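Local structure of Alr3699 protein (Nostoc sp., 4XSR) at residues V177-F182 / Q366-V371; Y124-I129 / V154-Q159; F182-Y187 / A303-K308; G20-L25 / A102-A107. The protein belongs to the GT-B clan of glycosyltransferases, a two-domain enzyme fold, and is seen here with uridine-5'-diphosphate-glucose bound. One frame throughout, in Å; residues are numbered along the deposited sequence.

Contact 1: V177-F182 / Q366-V371; sequences VIYNGF and QRFDVV. With UPG (uridine-5'-diphosphate-glucose), chain J.
Phe182 is bridged to Asp369 by two main-chain bonds, to the residues before and after it, in a short backbone contact between the interdomain linker, just after strand 175-177, and the two-residue turn between helix 350-367 and helix 370-382. Such a C-terminal crossover back toward the N-terminal domain is characteristic of the GT-B fold. Phe182 N donates to Phe368 O at 2.8 Å, and Val370 N returns a bond to Phe182 O at 2.8 Å, almost straight at the hydrogen (176°). Phe368 O also lies in the plane of the Phe182 ring, at its edge, and takes a CA-H...O contact from Gly181 CA at 3.4 Å. Beyond the bridge, the edge of the Phe368 ring turns to the face of Tyr179 in an offset edge-to-face pair, with centroids 5.5 Å apart and planes at 71°; Phe368 CE1 comes to 3.7 Å from Tyr179 CG. The Tyr179 hydroxyl finds its partner in Glu320. Nearer the bridge, Phe368 CB lies 3.9 Å from Phe182 CD1, the two side chains running alongside each other. Asp369 N-caps helix 370-382: with CG anti to the backbone N (chi1 -175°), the carboxylate is carried to the first turn, where OD1 accepts from Val371 N at 2.9 Å. The paired backbone bonds fix the linker directly against the turn, while Asp369 satisfies an amide of the new helix's first turn, so bridge and helix start are anchored within the four residues 368-371.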
# COMPACT_ATOMS: atom_id res chain seq x y z
N VAL B 177 23.25 -15.55 8.04
CA VAL B 177 24.23 -14.68 7.41
C VAL B 177 24.84 -15.36 6.20
O VAL B 177 25.30 -16.50 6.28
CB VAL B 177 25.34 -14.30 8.37
CG1 VAL B 177 26.40 -13.51 7.63
CG2 VAL B 177 24.78 -13.45 9.49
N ILE B 178 24.79 -14.68 5.06
CA ILE B 178 25.41 -15.17 3.84
C ILE B 178 26.05 -13.94 3.20
O ILE B 178 25.35 -13.01 2.79
CB ILE B 178 24.42 -15.78 2.87
CG1 ILE B 178 23.71 -16.98 3.50
CG2 ILE B 178 25.15 -16.20 1.59
CD1 ILE B 178 22.79 -17.73 2.54
N TYR B 179 27.38 -13.95 3.16
CA TYR B 179 28.18 -12.86 2.61
C TYR B 179 27.95 -12.68 1.10
O TYR B 179 27.45 -13.60 0.42
CB TYR B 179 29.67 -13.17 2.91
CG TYR B 179 30.07 -13.09 4.38
CD1 TYR B 179 29.73 -12.00 5.13
CD2 TYR B 179 30.83 -14.10 5.01
CE1 TYR B 179 30.07 -11.89 6.45
CE2 TYR B 179 31.20 -13.99 6.37
CZ TYR B 179 30.81 -12.87 7.09
OH TYR B 179 31.11 -12.63 8.44
N ASN B 180 28.31 -11.51 0.56
CA ASN B 180 28.33 -11.37 -0.90
C ASN B 180 29.39 -12.28 -1.52
O ASN B 180 30.47 -12.47 -0.96
CB ASN B 180 28.67 -9.98 -1.36
CG ASN B 180 27.66 -8.93 -0.96
OD1 ASN B 180 26.86 -9.07 -0.02
ND2 ASN B 180 27.74 -7.82 -1.66
N GLY B 181 29.07 -12.83 -2.68
CA GLY B 181 30.01 -13.64 -3.42
C GLY B 181 30.61 -12.89 -4.60
O GLY B 181 30.00 -11.94 -5.13
N PHE B 182 31.80 -13.33 -5.02
CA PHE B 182 32.50 -12.72 -6.16
C PHE B 182 33.14 -13.73 -7.09
O PHE B 182 33.57 -14.79 -6.66
CB PHE B 182 33.57 -11.78 -5.66
CG PHE B 182 33.06 -10.74 -4.73
CD1 PHE B 182 32.78 -11.06 -3.41
CD2 PHE B 182 32.88 -9.42 -5.17
CE1 PHE B 182 32.33 -10.09 -2.54
CE2 PHE B 182 32.43 -8.44 -4.31
CZ PHE B 182 32.15 -8.77 -2.99
N GLN B 366 39.09 -17.58 -0.78
CA GLN B 366 38.48 -18.79 -0.25
C GLN B 366 37.08 -18.39 0.24
O GLN B 366 36.08 -18.95 -0.17
CB GLN B 366 39.37 -19.34 0.90
CG GLN B 366 38.74 -20.38 1.83
CD GLN B 366 38.77 -21.78 1.23
OE1 GLN B 366 39.84 -22.26 0.83
NE2 GLN B 366 37.60 -22.43 1.16
N ARG B 367 37.07 -17.37 1.11
CA ARG B 367 35.92 -16.96 1.91
C ARG B 367 34.74 -16.34 1.10
O ARG B 367 33.62 -16.58 1.45
CB ARG B 367 36.44 -15.99 2.98
CG ARG B 367 35.42 -15.48 3.98
CD ARG B 367 36.13 -14.89 5.21
NE ARG B 367 36.80 -15.96 5.95
CZ ARG B 367 37.74 -15.81 6.90
NH1 ARG B 367 38.22 -14.61 7.25
NH2 ARG B 367 38.24 -16.89 7.48
N PHE B 368 35.00 -15.58 0.03
CA PHE B 368 33.92 -14.90 -0.73
C PHE B 368 33.78 -15.33 -2.21
O PHE B 368 33.24 -14.62 -3.03
CB PHE B 368 34.08 -13.39 -0.63
CG PHE B 368 34.29 -12.90 0.78
CD1 PHE B 368 33.25 -12.84 1.69
CD2 PHE B 368 35.53 -12.47 1.19
CE1 PHE B 368 33.44 -12.37 2.98
CE2 PHE B 368 35.74 -12.00 2.48
CZ PHE B 368 34.70 -11.96 3.39
N ASP B 369 34.23 -16.54 -2.53
CA ASP B 369 34.05 -17.11 -3.87
C ASP B 369 32.55 -17.28 -4.13
O ASP B 369 31.88 -18.04 -3.44
CB ASP B 369 34.79 -18.46 -3.94
CG ASP B 369 34.80 -19.12 -5.35
OD1 ASP B 369 34.00 -18.84 -6.28
OD2 ASP B 369 35.66 -20.02 -5.51
N VAL B 370 32.05 -16.62 -5.16
CA VAL B 370 30.66 -16.81 -5.57
C VAL B 370 30.25 -18.28 -5.62
O VAL B 370 29.08 -18.58 -5.47
CB VAL B 370 30.36 -16.13 -6.92
CG1 VAL B 370 30.82 -16.97 -8.11
CG2 VAL B 370 28.86 -15.83 -7.03
N VAL B 371 31.18 -19.20 -5.82
CA VAL B 371 30.80 -20.63 -5.90
C VAL B 371 30.32 -21.12 -4.54
O VAL B 371 29.30 -21.76 -4.47
CB VAL B 371 31.95 -21.55 -6.45
CG1 VAL B 371 31.63 -23.02 -6.26
CG2 VAL B 371 32.20 -21.28 -7.93
N1 UPG J . 31.11 0.21 -8.16
C2 UPG J . 31.08 0.27 -9.56
N3 UPG J . 31.38 1.41 -10.16
C4 UPG J . 31.73 2.50 -9.47
C5 UPG J . 31.80 2.45 -8.07
C6 UPG J . 31.46 1.28 -7.43
O2 UPG J . 30.75 -0.72 -10.27
O4 UPG J . 32.01 3.56 -10.09
C1C UPG J . 30.77 -1.03 -7.47
C2C UPG J . 31.89 -1.56 -6.58
O2C UPG J . 32.82 -2.34 -7.36
C3C UPG J . 31.05 -2.33 -5.56
C4C UPG J . 29.73 -1.55 -5.44
O4C UPG J . 29.68 -0.72 -6.58
O3C UPG J . 30.79 -3.64 -6.09
C5C UPG J . 29.57 -0.66 -4.21
O5C UPG J . 29.42 -1.57 -3.12
PA UPG J . 29.05 -1.13 -1.64
O1A UPG J . 29.29 -2.33 -0.78
O2A UPG J . 29.56 0.22 -1.30
O3A UPG J . 27.41 -1.13 -1.88
PB UPG J . 26.26 -0.18 -1.23
O1B UPG J . 25.77 0.59 -2.40
O2B UPG J . 26.67 0.62 -0.06
O3B UPG J . 25.20 -1.38 -0.95
C1' UPG J . 24.71 -2.04 0.23
C2' UPG J . 25.46 -1.86 1.53
C3' UPG J . 26.91 -2.41 1.45
C4' UPG J . 26.88 -3.88 1.02
C5' UPG J . 25.97 -4.02 -0.18
C6' UPG J . 25.79 -5.43 -0.66
O2' UPG J . 25.33 -0.52 2.00
O3' UPG J . 27.52 -2.28 2.75
O4' UPG J . 28.17 -4.37 0.63
O5' UPG J . 24.68 -3.47 0.05
O6' UPG J . 25.42 -6.28 0.41

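Contact 2: Y124-I129 / V154-Q159; sequences YHLHDI and VIANSQ. With UPG (uridine-5'-diphosphate-glucose), chain J.
Tyr124, His125 and Leu126 pair in parallel with Val154, Ile155 and Ala156, the strand axes 4.6 Å apart and inclined at 21°, as neighbours in the N-terminal Rossmann-like sheet joined by a beta-alpha-beta crossover through helix 137-150. Ile155 holds the ladder from both of its backbone polar atoms: its N donates to Tyr124 O (2.9 Å), and its O accepts from Leu126 N (2.8 Å). A weak bond from Asn157 N to Leu126 O continues the pairing past the strand ends. On the sheet face of His125 and Ile155, Ile155 CG2 lies over the imidazole in a CH-pi contact, 3.7 Å from the centroid of the His125 ring and 18° off its normal. His125 ND1 bonds to Tyr101. On the face of Tyr124, Leu126, Val154 and Ala156 the strands meet through carbon atoms, Val154 CG1 touching both Tyr124 CD2 and, at 4.0 Å, Leu126 CD2. Where the strands end, His127 and Asn157 converge on the ligand. UPG O6' lies in the plane of the His127 ring at its edge, hydrogen-bonded to ND1 at 2.8 Å, either atom being able to donate, and Asn157 ND2 donates to the same O6' at 2.9 Å. Asn157 CG sits between its backbone N and carbonyl carbon (chi1 60°), which turns the amide toward His127, whose O also receives a weak bond from ND2. Ser161 holds Asn157 OD1. The glucose hydroxyl is thus gripped by one residue just beyond each strand, consistent with the strand register placing both groups at one hydroxyl.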
# COMPACT_ATOMS: atom_id res chain seq x y z
N TYR B 124 13.57 -12.21 2.46
CA TYR B 124 14.10 -10.87 2.52
C TYR B 124 15.64 -10.94 2.60
O TYR B 124 16.18 -11.54 3.53
CB TYR B 124 13.57 -10.18 3.78
CG TYR B 124 14.04 -8.74 4.02
CD1 TYR B 124 14.22 -7.83 2.97
CD2 TYR B 124 14.22 -8.28 5.30
CE1 TYR B 124 14.63 -6.51 3.23
CE2 TYR B 124 14.63 -6.98 5.56
CZ TYR B 124 14.82 -6.11 4.53
OH TYR B 124 15.17 -4.83 4.85
N HIS B 125 16.33 -10.32 1.65
CA HIS B 125 17.78 -10.27 1.64
C HIS B 125 18.12 -8.89 2.10
O HIS B 125 17.81 -7.91 1.44
CB HIS B 125 18.35 -10.56 0.28
CG HIS B 125 19.81 -10.92 0.31
ND1 HIS B 125 20.32 -12.05 -0.32
CD2 HIS B 125 20.86 -10.32 0.92
CE1 HIS B 125 21.62 -12.11 -0.09
NE2 HIS B 125 21.98 -11.08 0.65
N LEU B 126 18.78 -8.84 3.26
CA LEU B 126 18.96 -7.64 4.00
C LEU B 126 20.39 -7.16 3.76
O LEU B 126 21.36 -7.80 4.19
CB LEU B 126 18.71 -7.96 5.45
CG LEU B 126 18.98 -6.88 6.45
CD1 LEU B 126 18.18 -5.62 6.17
CD2 LEU B 126 18.67 -7.41 7.84
N HIS B 127 20.50 -6.06 3.01
CA HIS B 127 21.78 -5.46 2.64
C HIS B 127 22.03 -4.23 3.46
O HIS B 127 23.05 -3.59 3.30
CB HIS B 127 21.79 -5.06 1.15
CG HIS B 127 21.69 -6.23 0.21
ND1 HIS B 127 22.77 -7.02 -0.10
CD2 HIS B 127 20.65 -6.72 -0.50
CE1 HIS B 127 22.40 -7.96 -0.96
NE2 HIS B 127 21.11 -7.80 -1.20
N ASP B 128 21.09 -3.86 4.31
CA ASP B 128 21.21 -2.66 5.13
C ASP B 128 21.45 -2.98 6.60
O ASP B 128 21.21 -4.09 7.09
CB ASP B 128 19.93 -1.83 5.03
CG ASP B 128 19.60 -1.38 3.61
OD1 ASP B 128 20.54 -0.95 2.88
OD2 ASP B 128 18.39 -1.45 3.24
N ILE B 129 21.93 -1.97 7.32
CA ILE B 129 21.99 -2.00 8.76
C ILE B 129 20.80 -1.16 9.19
O ILE B 129 20.76 0.06 8.96
CB ILE B 129 23.33 -1.42 9.26
CG1 ILE B 129 24.42 -2.52 9.26
CG2 ILE B 129 23.20 -0.80 10.65
CD1 ILE B 129 25.82 -1.97 9.50
N VAL B 154 15.19 -14.29 6.58
CA VAL B 154 15.95 -13.06 6.40
C VAL B 154 17.45 -13.40 6.22
O VAL B 154 18.13 -13.78 7.18
CB VAL B 154 15.80 -12.14 7.60
CG1 VAL B 154 16.61 -10.85 7.39
CG2 VAL B 154 14.32 -11.83 7.84
N ILE B 155 17.94 -13.30 4.98
CA ILE B 155 19.34 -13.52 4.67
C ILE B 155 20.02 -12.20 4.91
O ILE B 155 19.72 -11.26 4.24
CB ILE B 155 19.55 -13.93 3.21
CG1 ILE B 155 18.99 -15.29 2.97
CG2 ILE B 155 21.03 -13.97 2.85
CD1 ILE B 155 18.89 -15.62 1.50
N ALA B 156 20.89 -12.12 5.90
CA ALA B 156 21.65 -10.89 6.13
C ALA B 156 23.07 -10.97 5.50
O ALA B 156 23.65 -12.05 5.42
CB ALA B 156 21.79 -10.63 7.61
N ASN B 157 23.61 -9.82 5.10
CA ASN B 157 24.86 -9.80 4.35
C ASN B 157 26.07 -9.87 5.28
O ASN B 157 27.18 -10.09 4.83
CB ASN B 157 24.94 -8.60 3.39
CG ASN B 157 24.84 -7.25 4.06
OD1 ASN B 157 24.68 -7.14 5.28
ND2 ASN B 157 24.97 -6.18 3.25
N SER B 158 25.84 -9.74 6.58
CA SER B 158 26.89 -9.65 7.53
C SER B 158 26.33 -9.87 8.92
O SER B 158 25.13 -9.73 9.14
CB SER B 158 27.51 -8.27 7.46
OG SER B 158 26.83 -7.35 8.28
N GLN B 159 27.19 -10.20 9.87
CA GLN B 159 26.75 -10.31 11.24
C GLN B 159 26.31 -9.00 11.76
O GLN B 159 25.43 -8.96 12.62
CB GLN B 159 27.83 -10.89 12.14
CG GLN B 159 28.04 -12.35 11.78
CD GLN B 159 29.03 -13.10 12.67
OE1 GLN B 159 29.60 -12.57 13.62
NE2 GLN B 159 29.20 -14.35 12.37
N1 UPG J . 31.11 0.21 -8.16
C2 UPG J . 31.08 0.27 -9.56
N3 UPG J . 31.38 1.41 -10.16
C4 UPG J . 31.73 2.50 -9.47
C5 UPG J . 31.80 2.45 -8.07
C6 UPG J . 31.46 1.28 -7.43
O2 UPG J . 30.75 -0.72 -10.27
O4 UPG J . 32.01 3.56 -10.09
C1C UPG J . 30.77 -1.03 -7.47
C2C UPG J . 31.89 -1.56 -6.58
O2C UPG J . 32.82 -2.34 -7.36
C3C UPG J . 31.05 -2.33 -5.56
C4C UPG J . 29.73 -1.55 -5.44
O4C UPG J . 29.68 -0.72 -6.58
O3C UPG J . 30.79 -3.64 -6.09
C5C UPG J . 29.57 -0.66 -4.21
O5C UPG J . 29.42 -1.57 -3.12
PA UPG J . 29.05 -1.13 -1.64
O1A UPG J . 29.29 -2.33 -0.78
O2A UPG J . 29.56 0.22 -1.30
O3A UPG J . 27.41 -1.13 -1.88
PB UPG J . 26.26 -0.18 -1.23
O1B UPG J . 25.77 0.59 -2.40
O2B UPG J . 26.67 0.62 -0.06
O3B UPG J . 25.20 -1.38 -0.95
C1' UPG J . 24.71 -2.04 0.23
C2' UPG J . 25.46 -1.86 1.53
C3' UPG J . 26.91 -2.41 1.45
C4' UPG J . 26.88 -3.88 1.02
C5' UPG J . 25.97 -4.02 -0.18
C6' UPG J . 25.79 -5.43 -0.66
O2' UPG J . 25.33 -0.52 2.00
O3' UPG J . 27.52 -2.28 2.75
O4' UPG J . 28.17 -4.37 0.63
O5' UPG J . 24.68 -3.47 0.05
O6' UPG J . 25.42 -6.28 0.41

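Contact 3: F182-Y187 / A303-K308; sequences FDINLY and AMLCGK
Leu305 projects from the C-terminal end of helix 298-305 into an apolar corner formed by Phe182, Ile184 and Tyr187, joining the interdomain linker to the C-terminal Rossmann-like domain of this GT-B fold. The Leu305 branches divide the work. CD1 lies over one face of the Tyr187 ring, 4.1 Å from the centroid and 16° off the normal, a CH-pi geometry, and the same methyl reaches Phe182 CB at 3.5 Å. CD2 meets Ile184 CD1 at 3.4 Å, with the leucine and isoleucine side chains nearly perpendicular. Tyr187 CG is anti to its carbonyl carbon (chi1 -58°), which lays the ring across the leucine, while Leu305 CB comes to 3.9 Å from Tyr187 CG. The linker here contains an Asx turn, in which Asp183 OD1 accepts from Asn185 N, and the 3-10 segment 184-186, which holds Ile184 and leads into Tyr187. The helix end is closed by a Schellman motif: Gly307 has positive phi (64°), Lys308 N donates to Ala303 O and Gly307 N to Met304 O. Cys306 N is a second donor to Ala303 O, from the opposite face of its carbonyl plane to Lys308 N. Lys308 NZ is held by the backbone oxygens of Ala281 and Cys283, and Ala364 of helix 350-367 packs on Leu305 from outside the pair. Cys306 meets Tyr187 differently from Leu305, in a sulfur-aromatic contact at the ring's edge: SG lies in the ring plane, 3.6 Å from Tyr187 CD2.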
# COMPACT_ATOMS: atom_id res chain seq x y z
N PHE B 182 31.80 -13.33 -5.02
CA PHE B 182 32.50 -12.72 -6.16
C PHE B 182 33.14 -13.73 -7.09
O PHE B 182 33.57 -14.79 -6.66
CB PHE B 182 33.57 -11.78 -5.66
CG PHE B 182 33.06 -10.74 -4.73
CD1 PHE B 182 32.78 -11.06 -3.41
CD2 PHE B 182 32.88 -9.42 -5.17
CE1 PHE B 182 32.33 -10.09 -2.54
CE2 PHE B 182 32.43 -8.44 -4.31
CZ PHE B 182 32.15 -8.77 -2.99
N ASP B 183 33.16 -13.40 -8.38
CA ASP B 183 33.80 -14.22 -9.42
C ASP B 183 35.30 -13.94 -9.36
O ASP B 183 35.76 -12.89 -9.79
CB ASP B 183 33.23 -13.91 -10.81
CG ASP B 183 33.81 -14.81 -11.92
OD1 ASP B 183 34.76 -15.59 -11.65
OD2 ASP B 183 33.32 -14.71 -13.07
N ILE B 184 36.03 -14.89 -8.78
CA ILE B 184 37.46 -14.74 -8.50
C ILE B 184 38.28 -14.43 -9.75
O ILE B 184 39.27 -13.70 -9.69
CB ILE B 184 38.01 -16.03 -7.85
CG1 ILE B 184 37.39 -16.22 -6.47
CG2 ILE B 184 39.52 -15.97 -7.73
CD1 ILE B 184 37.49 -15.01 -5.58
N ASN B 185 37.85 -14.98 -10.88
CA ASN B 185 38.58 -14.80 -12.14
C ASN B 185 38.57 -13.37 -12.69
O ASN B 185 39.46 -12.99 -13.44
CB ASN B 185 38.10 -15.83 -13.18
CG ASN B 185 38.52 -17.27 -12.84
OD1 ASN B 185 39.24 -17.53 -11.84
ND2 ASN B 185 38.08 -18.22 -13.65
N LEU B 186 37.60 -12.56 -12.28
CA LEU B 186 37.46 -11.21 -12.81
C LEU B 186 38.48 -10.27 -12.24
O LEU B 186 38.59 -9.14 -12.71
CB LEU B 186 36.07 -10.65 -12.53
CG LEU B 186 34.86 -11.21 -13.27
CD1 LEU B 186 33.56 -10.65 -12.68
CD2 LEU B 186 34.94 -10.92 -14.77
N TYR B 187 39.25 -10.69 -11.24
CA TYR B 187 40.15 -9.75 -10.55
C TYR B 187 41.63 -9.85 -10.96
O TYR B 187 42.49 -9.32 -10.28
CB TYR B 187 39.90 -9.82 -9.02
CG TYR B 187 38.45 -9.49 -8.72
CD1 TYR B 187 37.45 -10.44 -8.90
CD2 TYR B 187 38.08 -8.23 -8.32
CE1 TYR B 187 36.11 -10.14 -8.68
CE2 TYR B 187 36.75 -7.89 -8.12
CZ TYR B 187 35.77 -8.86 -8.29
OH TYR B 187 34.45 -8.54 -8.08
N ALA B 303 39.00 -5.10 -3.35
CA ALA B 303 40.35 -4.74 -3.19
C ALA B 303 41.18 -6.00 -2.86
O ALA B 303 42.15 -6.34 -3.58
CB ALA B 303 40.48 -3.69 -2.11
N MET B 304 40.76 -6.72 -1.82
CA MET B 304 41.46 -7.90 -1.41
C MET B 304 41.59 -8.89 -2.53
O MET B 304 42.64 -9.49 -2.71
CB MET B 304 40.79 -8.55 -0.22
CG MET B 304 40.77 -7.65 1.02
SD MET B 304 39.69 -8.45 2.22
CE MET B 304 40.09 -7.47 3.66
N LEU B 305 40.55 -9.07 -3.33
CA LEU B 305 40.66 -10.03 -4.42
C LEU B 305 41.64 -9.59 -5.52
O LEU B 305 42.11 -10.43 -6.29
CB LEU B 305 39.30 -10.32 -5.04
CG LEU B 305 38.29 -11.06 -4.18
CD1 LEU B 305 37.00 -11.24 -4.96
CD2 LEU B 305 38.84 -12.42 -3.77
N CYS B 306 41.90 -8.29 -5.61
CA CYS B 306 42.85 -7.73 -6.58
C CYS B 306 44.30 -7.78 -6.02
O CYS B 306 45.22 -7.29 -6.67
CB CYS B 306 42.47 -6.25 -6.90
SG CYS B 306 40.97 -6.11 -7.87
N GLY B 307 44.46 -8.31 -4.82
CA GLY B 307 45.73 -8.30 -4.13
C GLY B 307 46.23 -6.92 -3.78
O GLY B 307 47.44 -6.68 -3.74
N LYS B 308 45.32 -6.00 -3.50
CA LYS B 308 45.72 -4.66 -3.07
C LYS B 308 45.47 -4.52 -1.60
O LYS B 308 44.60 -5.19 -1.05
CB LYS B 308 44.93 -3.55 -3.80
CG LYS B 308 44.82 -3.69 -5.32
CD LYS B 308 46.17 -3.72 -6.05
CE LYS B 308 47.01 -2.49 -5.74
NZ LYS B 308 48.12 -2.32 -6.72

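Contact 4: G20-L25 / A102-A107; sequences GAELCL and ANTQKA. With UPG (uridine-5'-diphosphate-glucose), chain J.
Asn103 ND2 is gripped by two acceptors: it donates weakly to Ala21 O across the contact, at 3.0 Å and 137°, and to Asp13 outside it. The join lies in the N-terminal Rossmann-like domain of the GT-B fold, where the first turns of helix 20-29 meet the loop between strand 99-102 and helix 105-118. Asn103 CG is anti to the backbone N (chi1 -153°), which extends the amide to the helix. There ND2 is 3.7 Å from Ala21 CB and 3.8 Å from Leu25 CB, while the Leu25 and Asn103 side chains run antiparallel past one another, Leu25 CD1 coming to 4.1 Å from Asn103 OD1. Asn103 OD1 is hydrogen-bonded to His127 NE2, so the asparagine bridges helix 20-29 to a histidine whose ring contacts the ligand, and may help to hold that ring in position. Next to it, Thr104 occupies the N-cap of helix 105-118, with OG1 weakly accepting from Ala107 N; OG1 is also hydrogen-bonded to Gln14 OE1. Thr104 CG2 touches Glu22 OE2, the two side chains standing nearly perpendicular. The same carboxylate oxygen of Glu22 lies close to Asp13 OD1, a neighbouring acid of strand 9-13. Along the first turn of helix 20-29 the ligand is met directly: Leu23 CD1 lies 3.4 Å from UPG O4C, and Gly20 N donates to UPG O1B at 3.0 Å with an angle of 154°.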
# COMPACT_ATOMS: atom_id res chain seq x y z
N GLY B 20 25.12 -1.37 -4.56
CA GLY B 20 25.71 -2.61 -4.04
C GLY B 20 24.75 -3.77 -4.03
O GLY B 20 25.11 -4.90 -4.42
N ALA B 21 23.54 -3.49 -3.56
CA ALA B 21 22.52 -4.52 -3.37
C ALA B 21 22.14 -5.07 -4.71
O ALA B 21 21.99 -6.30 -4.90
CB ALA B 21 21.31 -3.95 -2.63
N GLU B 22 22.08 -4.18 -5.69
CA GLU B 22 21.77 -4.60 -7.06
C GLU B 22 22.91 -5.42 -7.70
O GLU B 22 22.68 -6.49 -8.32
CB GLU B 22 21.42 -3.37 -7.91
CG GLU B 22 20.09 -2.72 -7.54
CD GLU B 22 20.12 -1.91 -6.26
OE1 GLU B 22 21.17 -1.33 -5.91
OE2 GLU B 22 19.07 -1.84 -5.61
N LEU B 23 24.14 -4.94 -7.53
CA LEU B 23 25.30 -5.71 -8.07
C LEU B 23 25.32 -7.04 -7.40
O LEU B 23 25.47 -8.07 -8.07
CB LEU B 23 26.63 -4.97 -7.89
CG LEU B 23 26.62 -3.71 -8.76
CD1 LEU B 23 27.82 -2.81 -8.51
CD2 LEU B 23 26.51 -4.09 -10.22
N CYS B 24 25.05 -7.08 -6.10
CA CYS B 24 25.04 -8.37 -5.46
C CYS B 24 23.94 -9.30 -6.02
O CYS B 24 24.11 -10.55 -6.10
CB CYS B 24 24.94 -8.20 -3.95
SG CYS B 24 24.95 -9.77 -3.11
N LEU B 25 22.82 -8.70 -6.44
CA LEU B 25 21.65 -9.47 -6.88
C LEU B 25 21.90 -10.18 -8.18
O LEU B 25 21.36 -11.27 -8.43
CB LEU B 25 20.41 -8.55 -7.02
CG LEU B 25 19.11 -9.23 -7.45
CD1 LEU B 25 18.75 -10.33 -6.47
CD2 LEU B 25 17.98 -8.21 -7.60
N ALA B 102 12.82 -10.59 -1.91
CA ALA B 102 12.90 -9.14 -1.82
C ALA B 102 14.32 -8.73 -1.45
O ALA B 102 14.84 -9.19 -0.45
CB ALA B 102 11.91 -8.63 -0.78
N ASN B 103 14.90 -7.81 -2.23
CA ASN B 103 16.28 -7.39 -2.08
C ASN B 103 16.50 -6.00 -1.52
O ASN B 103 17.65 -5.63 -1.26
CB ASN B 103 16.96 -7.50 -3.43
CG ASN B 103 18.45 -7.74 -3.31
OD1 ASN B 103 18.87 -8.74 -2.74
ND2 ASN B 103 19.26 -6.83 -3.84
N THR B 104 15.44 -5.21 -1.38
CA THR B 104 15.53 -3.87 -0.81
C THR B 104 14.31 -3.63 0.08
O THR B 104 13.39 -4.44 0.13
CB THR B 104 15.58 -2.78 -1.90
OG1 THR B 104 14.28 -2.64 -2.51
CG2 THR B 104 16.61 -3.12 -3.01
N GLN B 105 14.31 -2.51 0.78
CA GLN B 105 13.24 -2.22 1.73
C GLN B 105 11.86 -2.06 1.06
O GLN B 105 10.89 -2.69 1.48
CB GLN B 105 13.56 -0.96 2.55
CG GLN B 105 14.45 -1.24 3.73
CD GLN B 105 14.73 -0.00 4.53
OE1 GLN B 105 13.82 0.78 4.79
NE2 GLN B 105 15.99 0.19 4.92
N LYS B 106 11.78 -1.21 0.03
CA LYS B 106 10.51 -1.00 -0.68
C LYS B 106 10.05 -2.28 -1.33
O LYS B 106 8.82 -2.55 -1.41
CB LYS B 106 10.58 0.12 -1.71
CG LYS B 106 10.72 1.49 -1.10
CD LYS B 106 10.54 2.61 -2.11
CE LYS B 106 11.25 3.89 -1.64
NZ LYS B 106 11.49 4.88 -2.74
N ALA B 107 11.02 -3.09 -1.74
CA ALA B 107 10.66 -4.37 -2.33
C ALA B 107 10.11 -5.30 -1.28
O ALA B 107 9.42 -6.27 -1.60
CB ALA B 107 11.85 -5.00 -3.02
N1 UPG J . 31.11 0.21 -8.16
C2 UPG J . 31.08 0.27 -9.56
N3 UPG J . 31.38 1.41 -10.16
C4 UPG J . 31.73 2.50 -9.47
C5 UPG J . 31.80 2.45 -8.07
C6 UPG J . 31.46 1.28 -7.43
O2 UPG J . 30.75 -0.72 -10.27
O4 UPG J . 32.01 3.56 -10.09
C1C UPG J . 30.77 -1.03 -7.47
C2C UPG J . 31.89 -1.56 -6.58
O2C UPG J . 32.82 -2.34 -7.36
C3C UPG J . 31.05 -2.33 -5.56
C4C UPG J . 29.73 -1.55 -5.44
O4C UPG J . 29.68 -0.72 -6.58
O3C UPG J . 30.79 -3.64 -6.09
C5C UPG J . 29.57 -0.66 -4.21
O5C UPG J . 29.42 -1.57 -3.12
PA UPG J . 29.05 -1.13 -1.64
O1A UPG J . 29.29 -2.33 -0.78
O2A UPG J . 29.56 0.22 -1.30
O3A UPG J . 27.41 -1.13 -1.88
PB UPG J . 26.26 -0.18 -1.23
O1B UPG J . 25.77 0.59 -2.40
O2B UPG J . 26.67 0.62 -0.06
O3B UPG J . 25.20 -1.38 -0.95
C1' UPG J . 24.71 -2.04 0.23
C2' UPG J . 25.46 -1.86 1.53
C3' UPG J . 26.91 -2.41 1.45
C4' UPG J . 26.88 -3.88 1.02
C5' UPG J . 25.97 -4.02 -0.18
C6' UPG J . 25.79 -5.43 -0.66
O2' UPG J . 25.33 -0.52 2.00
O3' UPG J . 27.52 -2.28 2.75
O4' UPG J . 28.17 -4.37 0.63
O5' UPG J . 24.68 -3.47 0.05
O6' UPG J . 25.42 -6.28 0.41

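From the N terminus, contact 4 closes the first loop, bringing helix 20-29 to the segment after strand 99-102. Contact 2 follows in series, closing the short crossover between strands 122-126 and 151-156; it touches contact 4 through His125 N and Ala102 O. Contact 1 then opens in the linker and closes only near the C terminus, enclosing the C-terminal domain. Contact 3 is nested within that long loop and shares Phe182 with contact 1. Ile178 N to Ala156 O ties contacts 1 and 2. Contacts 1, 2 and 4 touch the ligand, whereas contact 3 fastens the linker to the C-terminal domain.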